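Local coordinates for protein cyclin-dependent kinase inhibitor 3 (PDB 1FPZ) that removes phosphate from phosphotyrosine and phosphoserine or phosphothreonine in proteins, including the activating phosphothreonine of the cell-cycle kinase CDK2, at residues Leu43-Leu48 / Thr136-Tyr141; Ile75-Thr80 / Thr103-Ile108. The protein carries 1 engineered substitution. All coordinates share one frame; numbering follows the deposited sequence.

Contact 1. Residues Leu43-Leu48 / Thr136-Tyr141. Engineered in segment 136-141: Ser140 (natural residue Cys).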
ATOM      1  N   LEU A  43      -7.561  -5.337   4.131  1.00 27.17           N
ATOM      2  CA  LEU A  43      -6.864  -4.361   3.317  1.00 24.36           C
ATOM      3  C   LEU A  43      -6.194  -5.081   2.160  1.00 22.95           C
ATOM      4  O   LEU A  43      -5.475  -6.062   2.369  1.00 23.40           O
ATOM      5  CB  LEU A  43      -5.807  -3.650   4.157  1.00 21.41           C
ATOM      6  CG  LEU A  43      -4.938  -2.636   3.403  1.00 20.30           C
ATOM      7  CD1 LEU A  43      -5.783  -1.545   2.760  1.00 17.61           C
ATOM      8  CD2 LEU A  43      -3.981  -2.039   4.402  1.00 20.67           C
ATOM      9  N   GLY A  44      -6.412  -4.605   0.940  1.00 22.73           N
ATOM     10  CA  GLY A  44      -5.784  -5.244  -0.211  1.00 22.97           C
ATOM     11  C   GLY A  44      -4.432  -4.684  -0.637  1.00 24.12           C
ATOM     12  O   GLY A  44      -4.211  -3.485  -0.570  1.00 23.60           O
ATOM     13  N   LEU A  45      -3.515  -5.559  -1.060  1.00 26.99           N
ATOM     14  CA  LEU A  45      -2.181  -5.165  -1.532  1.00 29.64           C
ATOM     15  C   LEU A  45      -1.895  -5.866  -2.857  1.00 32.82           C
ATOM     16  O   LEU A  45      -2.420  -6.960  -3.120  1.00 34.79           O
ATOM     17  CB  LEU A  45      -1.076  -5.534  -0.541  1.00 27.55           C
ATOM     18  CG  LEU A  45      -0.680  -4.583   0.599  1.00 25.47           C
ATOM     19  CD1 LEU A  45      -1.575  -4.804   1.812  1.00 23.90           C
ATOM     20  CD2 LEU A  45       0.763  -4.839   0.995  1.00 23.22           C
ATOM     21  N   CYS A  46      -1.065  -5.241  -3.696  1.00 34.96           N
ATOM     22  CA  CYS A  46      -0.746  -5.821  -4.999  1.00 36.91           C
ATOM     23  C   CYS A  46       0.463  -5.179  -5.657  1.00 37.85           C
ATOM     24  O   CYS A  46       1.070  -4.262  -5.113  1.00 38.00           O
ATOM     25  CB  CYS A  46      -1.941  -5.694  -5.944  1.00 35.32           C
ATOM     26  SG  CYS A  46      -2.270  -4.008  -6.536  1.00 35.45           S
ATOM     27  N   ALA A  47       0.811  -5.698  -6.830  1.00 38.90           N
ATOM     28  CA  ALA A  47       1.918  -5.180  -7.628  1.00 39.14           C
ATOM     29  C   ALA A  47       1.351  -4.145  -8.601  1.00 39.95           C
ATOM     30  O   ALA A  47       0.132  -3.968  -8.703  1.00 39.58           O
ATOM     31  CB  ALA A  47       2.572  -6.302  -8.406  1.00 39.69           C
ATOM     32  N   LEU A  48       2.232  -3.482  -9.338  1.00 41.49           N
ATOM     33  CA  LEU A  48       1.815  -2.449 -10.277  1.00 43.07           C
ATOM     34  C   LEU A  48       0.853  -2.894 -11.367  1.00 44.64           C
ATOM     35  O   LEU A  48       1.177  -3.707 -12.232  1.00 43.75           O
ATOM     36  CB  LEU A  48       3.049  -1.801 -10.902  1.00 43.29           C
ATOM     37  CG  LEU A  48       2.809  -0.614 -11.838  1.00 43.66           C
ATOM     38  CD1 LEU A  48       1.828   0.380 -11.230  1.00 42.73           C
ATOM     39  CD2 LEU A  48       4.142   0.052 -12.126  1.00 43.11           C
ATOM     40  N   THR A 136     -10.732  -0.824   0.096  1.00 27.96           N
ATOM     41  CA  THR A 136      -9.449  -0.191  -0.187  1.00 23.64           C
ATOM     42  C   THR A 136      -8.293  -1.108  -0.620  1.00 22.50           C
ATOM     43  O   THR A 136      -8.051  -2.158  -0.032  1.00 20.34           O
ATOM     44  CB  THR A 136      -9.020   0.591   1.033  1.00 22.80           C
ATOM     45  OG1 THR A 136     -10.047   1.524   1.356  1.00 25.93           O
ATOM     46  CG2 THR A 136      -7.716   1.327   0.795  1.00 21.66           C
ATOM     47  N   LEU A 137      -7.548  -0.657  -1.625  1.00 21.80           N
ATOM     48  CA  LEU A 137      -6.412  -1.387  -2.175  1.00 20.04           C
ATOM     49  C   LEU A 137      -5.136  -0.511  -2.221  1.00 20.29           C
ATOM     50  O   LEU A 137      -5.214   0.680  -2.567  1.00 18.50           O
ATOM     51  CB  LEU A 137      -6.768  -1.814  -3.584  1.00 20.62           C
ATOM     52  CG  LEU A 137      -5.645  -1.863  -4.596  1.00 21.28           C
ATOM     53  CD1 LEU A 137      -4.825  -3.112  -4.365  1.00 21.72           C
ATOM     54  CD2 LEU A 137      -6.252  -1.820  -6.013  1.00 22.11           C
ATOM     55  N   ILE A 138      -3.965  -1.088  -1.893  1.00 20.30           N
ATOM     56  CA  ILE A 138      -2.720  -0.313  -1.939  1.00 18.75           C
ATOM     57  C   ILE A 138      -1.661  -1.044  -2.753  1.00 19.89           C
ATOM     58  O   ILE A 138      -1.603  -2.261  -2.755  1.00 17.38           O
ATOM     59  CB  ILE A 138      -2.171   0.004  -0.515  1.00 18.05           C
ATOM     60  CG1 ILE A 138      -1.360  -1.173   0.053  1.00 18.79           C
ATOM     61  CG2 ILE A 138      -3.339   0.266   0.425  1.00 16.27           C
ATOM     62  CD1 ILE A 138      -0.954  -0.985   1.487  1.00 16.21           C
ATOM     63  N   HIS A 139      -0.822  -0.300  -3.462  1.00 21.65           N
ATOM     64  CA  HIS A 139       0.209  -0.946  -4.246  1.00 23.84           C
ATOM     65  C   HIS A 139       1.423  -0.081  -4.497  1.00 25.51           C
ATOM     66  O   HIS A 139       1.363   1.144  -4.504  1.00 25.84           O
ATOM     67  CB  HIS A 139      -0.354  -1.398  -5.595  1.00 23.66           C
ATOM     68  CG  HIS A 139      -0.237  -0.370  -6.686  1.00 22.96           C
ATOM     69  ND1 HIS A 139       0.977   0.122  -7.121  1.00 23.33           N
ATOM     70  CD2 HIS A 139      -1.178   0.216  -7.462  1.00 21.54           C
ATOM     71  CE1 HIS A 139       0.779   0.961  -8.121  1.00 21.08           C
ATOM     72  NE2 HIS A 139      -0.521   1.037  -8.347  1.00 21.93           N
ATOM     73  N   SER A 140       2.525  -0.764  -4.727  1.00 28.23           N
ATOM     74  CA  SER A 140       3.813  -0.179  -5.027  1.00 30.05           C
ATOM     75  C   SER A 140       4.175  -0.702  -6.421  1.00 32.12           C
ATOM     76  O   SER A 140       3.344  -0.737  -7.323  1.00 32.68           O
ATOM     77  CB  SER A 140       4.830  -0.690  -4.027  1.00 28.14           C
ATOM     78  OG  SER A 140       5.111   0.291  -3.072  1.00 28.83           O
ATOM     79  N   TYR A 141       5.423  -1.118  -6.575  1.00 35.00           N
ATOM     80  CA  TYR A 141       5.875  -1.688  -7.833  1.00 38.04           C
ATOM     81  C   TYR A 141       5.595  -3.194  -7.748  1.00 38.30           C
ATOM     82  O   TYR A 141       4.858  -3.745  -8.567  1.00 38.19           O
ATOM     83  CB  TYR A 141       7.376  -1.424  -8.020  1.00 41.34           C
ATOM     84  CG  TYR A 141       7.927  -2.083  -9.265  1.00 44.81           C
ATOM     85  CD1 TYR A 141       9.234  -2.570  -9.298  1.00 44.96           C
ATOM     86  CD2 TYR A 141       7.109  -2.292 -10.384  1.00 46.44           C
ATOM     87  CE1 TYR A 141       9.717  -3.266 -10.411  1.00 47.19           C
ATOM     88  CE2 TYR A 141       7.579  -2.982 -11.504  1.00 47.90           C
ATOM     89  CZ  TYR A 141       8.881  -3.472 -11.507  1.00 47.35           C
ATOM     90  OH  TYR A 141       9.318  -4.208 -12.583  1.00 46.84           O
TER
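Gly44 and Ile138 meet where two parallel strands run side by side in the central sheet of the protein-tyrosine phosphatase fold. The second strand leads into the phosphate-binding loop, where Ser140 is an engineered replacement of the cysteine predicted to form the phosphocysteine intermediate. The strand half is buried and tight. Gly44 N bonds to Thr136 O, and Gly44 O takes Ile138 N at 2.7 Å. The third rung, Cys46 N to Ile138 O, is weak.

On one face, Leu45 and Ile138 lie side by side and point the same way, with Leu45 CG 3.5 Å from Ile138 CG1. Leu43 crosses Ile138 at about a right angle, CD1 against CG2. On the other face, Cys46 SG touches Leu137 CD1 and the CB of His139. The Cys46 chi1 of 72° puts SG between the backbone N and the carbonyl carbon, over this neighbouring strand.

His139 links the strand to the loop. Leu48 CD1 lies 3.3 Å from His139 CE1. His139 ND1 bonds to Ser140 O, which lies 22° out of the ring plane, though the 2.5 Å length is doubtfully short. With an alanine in place of His139, Leu48 CD1 would probably lose the ring it packs on, and Ser140 O its imidazole partner.

Toward solvent the contact thins. Ala47 is exposed, touching the other segment through CB at Tyr141 O. The Tyr141 ring, partly exposed and stacked on Tyr87, has Leu48 CB at its edge, 4.1 Å from Tyr141 CD2. Leu48 N still bonds to Tyr141 O at 2.7 Å, from above the carbonyl plane.

Contact 2. Residues Ile75-Thr80 / Thr103-Ile108; sequences IFVFCT and THHHPI
The rings of Phe76 and His104 form an offset stack, with centroids 3.9 Å apart and planes only 1° from parallel. His104 CG lies over the centre of one Phe76 face, and His104 CB adds a CH-pi contact to that same face. In return, Phe76 CZ sits over the imidazole. Ile75 O lies at the imidazole edge, in its plane. Both nitrogens are engaged outside the segments: ND1 with Glu125 and NE2 with Asp74, which fixes the ring's rotation. His106 NE2 also bonds to Glu125.

His105 is on the other side of the strand. Its CG is anti to the backbone N (chi1 -179°), and the ring reaches across to Cys79, past the partner strand. There NE2 gives an in-plane bond to Cys79 O, 2.8 Å long. Pro107 CD lies 3.4 Å above the centre of one face of this ring.

The Phe78 ring has His106 O at its edge, 3.4 Å from CD2. Phe78 and Ile108 lie side by side, CD2 against CD1.

Backbone bonds follow the parallel register: His104 N to Ile75 O, Val77 N to His104 O, His106 N to Val77 O. Beyond the strands, Ile108 N still bonds to Phe78 O. Two parallel strands joined through helices 81-86 and 92-98 make a beta-alpha-beta crossover. It forms one edge of the phosphatase sheet, and Phe78, just past strand 74-77, approaches the active-site loop.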
ATOM      1  N   ILE A  75      -7.790   3.590  -4.039  1.00 26.00           N
ATOM      2  CA  ILE A  75      -6.476   2.965  -4.305  1.00 22.11           C
ATOM      3  C   ILE A  75      -5.306   3.873  -3.875  1.00 20.02           C
ATOM      4  O   ILE A  75      -5.294   5.038  -4.232  1.00 19.08           O
ATOM      5  CB  ILE A  75      -6.275   2.659  -5.801  1.00 21.18           C
ATOM      6  CG1 ILE A  75      -7.338   1.682  -6.282  1.00 22.72           C
ATOM      7  CG2 ILE A  75      -4.899   2.034  -6.038  1.00 17.15           C
ATOM      8  CD1 ILE A  75      -7.306   1.491  -7.752  1.00 25.55           C
ATOM      9  N   PHE A  76      -4.341   3.348  -3.111  1.00 18.04           N
ATOM     10  CA  PHE A  76      -3.184   4.136  -2.679  1.00 16.76           C
ATOM     11  C   PHE A  76      -1.971   3.685  -3.486  1.00 17.92           C
ATOM     12  O   PHE A  76      -1.642   2.500  -3.525  1.00 16.16           O
ATOM     13  CB  PHE A  76      -2.873   3.955  -1.185  1.00 16.21           C
ATOM     14  CG  PHE A  76      -3.910   4.558  -0.262  1.00 13.92           C
ATOM     15  CD1 PHE A  76      -5.219   4.069  -0.230  1.00 12.22           C
ATOM     16  CD2 PHE A  76      -3.564   5.599   0.587  1.00 13.50           C
ATOM     17  CE1 PHE A  76      -6.166   4.617   0.656  1.00 13.13           C
ATOM     18  CE2 PHE A  76      -4.503   6.154   1.468  1.00 10.20           C
ATOM     19  CZ  PHE A  76      -5.794   5.662   1.503  1.00 11.90           C
ATOM     20  N   VAL A  77      -1.301   4.649  -4.103  1.00 17.40           N
ATOM     21  CA  VAL A  77      -0.156   4.370  -4.951  1.00 18.36           C
ATOM     22  C   VAL A  77       1.123   4.946  -4.385  1.00 19.72           C
ATOM     23  O   VAL A  77       1.197   6.157  -4.149  1.00 20.46           O
ATOM     24  CB  VAL A  77      -0.376   4.958  -6.340  1.00 17.14           C
ATOM     25  CG1 VAL A  77       0.854   4.711  -7.223  1.00 16.77           C
ATOM     26  CG2 VAL A  77      -1.631   4.353  -6.954  1.00 14.90           C
ATOM     27  N   PHE A  78       2.129   4.099  -4.161  1.00 20.23           N
ATOM     28  CA  PHE A  78       3.382   4.596  -3.621  1.00 22.18           C
ATOM     29  C   PHE A  78       4.502   4.627  -4.652  1.00 25.47           C
ATOM     30  O   PHE A  78       5.640   4.862  -4.292  1.00 26.18           O
ATOM     31  CB  PHE A  78       3.827   3.806  -2.386  1.00 19.06           C
ATOM     32  CG  PHE A  78       2.742   3.617  -1.358  1.00 18.43           C
ATOM     33  CD1 PHE A  78       2.100   2.376  -1.226  1.00 18.58           C
ATOM     34  CD2 PHE A  78       2.408   4.630  -0.481  1.00 17.12           C
ATOM     35  CE1 PHE A  78       1.145   2.141  -0.225  1.00 17.12           C
ATOM     36  CE2 PHE A  78       1.451   4.410   0.532  1.00 18.13           C
ATOM     37  CZ  PHE A  78       0.825   3.153   0.650  1.00 19.05           C
ATOM     38  N   CYS A  79       4.170   4.418  -5.929  1.00 29.84           N
ATOM     39  CA  CYS A  79       5.154   4.455  -7.014  1.00 35.14           C
ATOM     40  C   CYS A  79       5.426   5.896  -7.402  1.00 38.18           C
ATOM     41  O   CYS A  79       4.497   6.694  -7.452  1.00 39.48           O
ATOM     42  CB  CYS A  79       4.619   3.730  -8.238  1.00 34.85           C
ATOM     43  SG  CYS A  79       4.789   1.936  -8.159  1.00 37.99           S
ATOM     44  N   THR A  80       6.681   6.240  -7.676  1.00 40.45           N
ATOM     45  CA  THR A  80       6.992   7.613  -8.068  1.00 42.16           C
ATOM     46  C   THR A  80       6.582   7.859  -9.511  1.00 43.61           C
ATOM     47  O   THR A  80       6.180   6.937 -10.228  1.00 44.10           O
ATOM     48  CB  THR A  80       8.486   7.931  -7.943  1.00 41.35           C
ATOM     49  OG1 THR A  80       9.228   7.043  -8.782  1.00 42.04           O
ATOM     50  CG2 THR A  80       8.954   7.761  -6.509  1.00 40.60           C
ATOM     51  N   THR A 103      -8.209   8.039  -6.036  1.00 22.53           N
ATOM     52  CA  THR A 103      -6.783   7.811  -6.089  1.00 21.46           C
ATOM     53  C   THR A 103      -5.968   8.643  -5.083  1.00 18.70           C
ATOM     54  O   THR A 103      -6.034   9.867  -5.086  1.00 17.85           O
ATOM     55  CB  THR A 103      -6.315   8.096  -7.544  1.00 23.37           C
ATOM     56  OG1 THR A 103      -6.944   7.151  -8.430  1.00 25.41           O
ATOM     57  CG2 THR A 103      -4.815   7.964  -7.696  1.00 23.32           C
ATOM     58  N   HIS A 104      -5.206   7.944  -4.238  1.00 15.56           N
ATOM     59  CA  HIS A 104      -4.345   8.542  -3.202  1.00 13.58           C
ATOM     60  C   HIS A 104      -2.874   8.339  -3.578  1.00 14.47           C
ATOM     61  O   HIS A 104      -2.242   7.329  -3.208  1.00 13.73           O
ATOM     62  CB  HIS A 104      -4.603   7.834  -1.873  1.00 13.99           C
ATOM     63  CG  HIS A 104      -6.062   7.779  -1.485  1.00 16.63           C
ATOM     64  ND1 HIS A 104      -6.604   8.583  -0.505  1.00 16.54           N
ATOM     65  CD2 HIS A 104      -7.065   6.966  -1.897  1.00 16.88           C
ATOM     66  CE1 HIS A 104      -7.870   8.258  -0.315  1.00 15.82           C
ATOM     67  NE2 HIS A 104      -8.173   7.276  -1.148  1.00 18.04           N
ATOM     68  N   HIS A 105      -2.298   9.279  -4.309  1.00 14.19           N
ATOM     69  CA  HIS A 105      -0.905   9.102  -4.693  1.00 16.26           C
ATOM     70  C   HIS A 105       0.066   9.700  -3.663  1.00 17.11           C
ATOM     71  O   HIS A 105       0.095  10.909  -3.461  1.00 16.08           O
ATOM     72  CB  HIS A 105      -0.654   9.744  -6.050  1.00 18.46           C
ATOM     73  CG  HIS A 105       0.756   9.587  -6.538  1.00 21.74           C
ATOM     74  ND1 HIS A 105       1.472  10.626  -7.100  1.00 21.75           N
ATOM     75  CD2 HIS A 105       1.576   8.511  -6.554  1.00 21.57           C
ATOM     76  CE1 HIS A 105       2.673  10.193  -7.437  1.00 21.99           C
ATOM     77  NE2 HIS A 105       2.762   8.914  -7.118  1.00 21.46           N
ATOM     78  N   HIS A 106       0.858   8.843  -3.018  1.00 17.92           N
ATOM     79  CA  HIS A 106       1.824   9.273  -2.021  1.00 16.99           C
ATOM     80  C   HIS A 106       3.164   8.628  -2.336  1.00 18.65           C
ATOM     81  O   HIS A 106       3.573   7.637  -1.691  1.00 16.39           O
ATOM     82  CB  HIS A 106       1.405   8.829  -0.629  1.00 16.24           C
ATOM     83  CG  HIS A 106       0.068   9.330  -0.212  1.00 13.11           C
ATOM     84  ND1 HIS A 106      -0.092  10.422   0.608  1.00 13.12           N
ATOM     85  CD2 HIS A 106      -1.174   8.879  -0.486  1.00 12.93           C
ATOM     86  CE1 HIS A 106      -1.379  10.619   0.829  1.00 12.92           C
ATOM     87  NE2 HIS A 106      -2.058   9.693   0.180  1.00 12.11           N
ATOM     88  N   PRO A 107       3.877   9.180  -3.320  1.00 21.82           N
ATOM     89  CA  PRO A 107       5.185   8.636  -3.711  1.00 24.97           C
ATOM     90  C   PRO A 107       6.208   8.394  -2.589  1.00 27.06           C
ATOM     91  O   PRO A 107       6.454   9.255  -1.760  1.00 25.31           O
ATOM     92  CB  PRO A 107       5.682   9.636  -4.769  1.00 23.95           C
ATOM     93  CG  PRO A 107       4.917  10.899  -4.477  1.00 22.96           C
ATOM     94  CD  PRO A 107       3.543  10.394  -4.087  1.00 23.06           C
ATOM     95  N   ILE A 108       6.767   7.185  -2.545  1.00 30.39           N
ATOM     96  CA  ILE A 108       7.796   6.849  -1.570  1.00 32.24           C
ATOM     97  C   ILE A 108       8.923   6.239  -2.395  1.00 35.47           C
ATOM     98  O   ILE A 108       8.700   5.455  -3.326  1.00 35.41           O
ATOM     99  CB  ILE A 108       7.315   5.839  -0.517  1.00 32.44           C
ATOM    100  CG1 ILE A 108       6.054   6.352   0.176  1.00 31.46           C
ATOM    101  CG2 ILE A 108       8.379   5.669   0.551  1.00 31.57           C
ATOM    102  CD1 ILE A 108       5.532   5.415   1.265  1.00 29.30           C
TER

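In the fold
Both contacts pair parallel strands of one mixed sheet. Strands 136-139 and 74-77 are neighbours, so contact 1 and contact 2 are joined by probable hydrogen bonds, Phe76 N to Leu137 O and His139 N to Phe76 O. Contact 1 is core: nearly all its residues are buried, and aliphatic and sulfur groups do most of the packing. Contact 2 is partly buried, consistent with 102-105 being an edge strand of the sheet; its chemistry is histidine rings, one stacked on a phenylalanine and bonded to carboxylates, one bonded to a carboxylate, one to a backbone carbonyl. The two meet again at the active-site end, where Cys79 SG packs against Ser140 O and Phe78 touches the engineered Ser140.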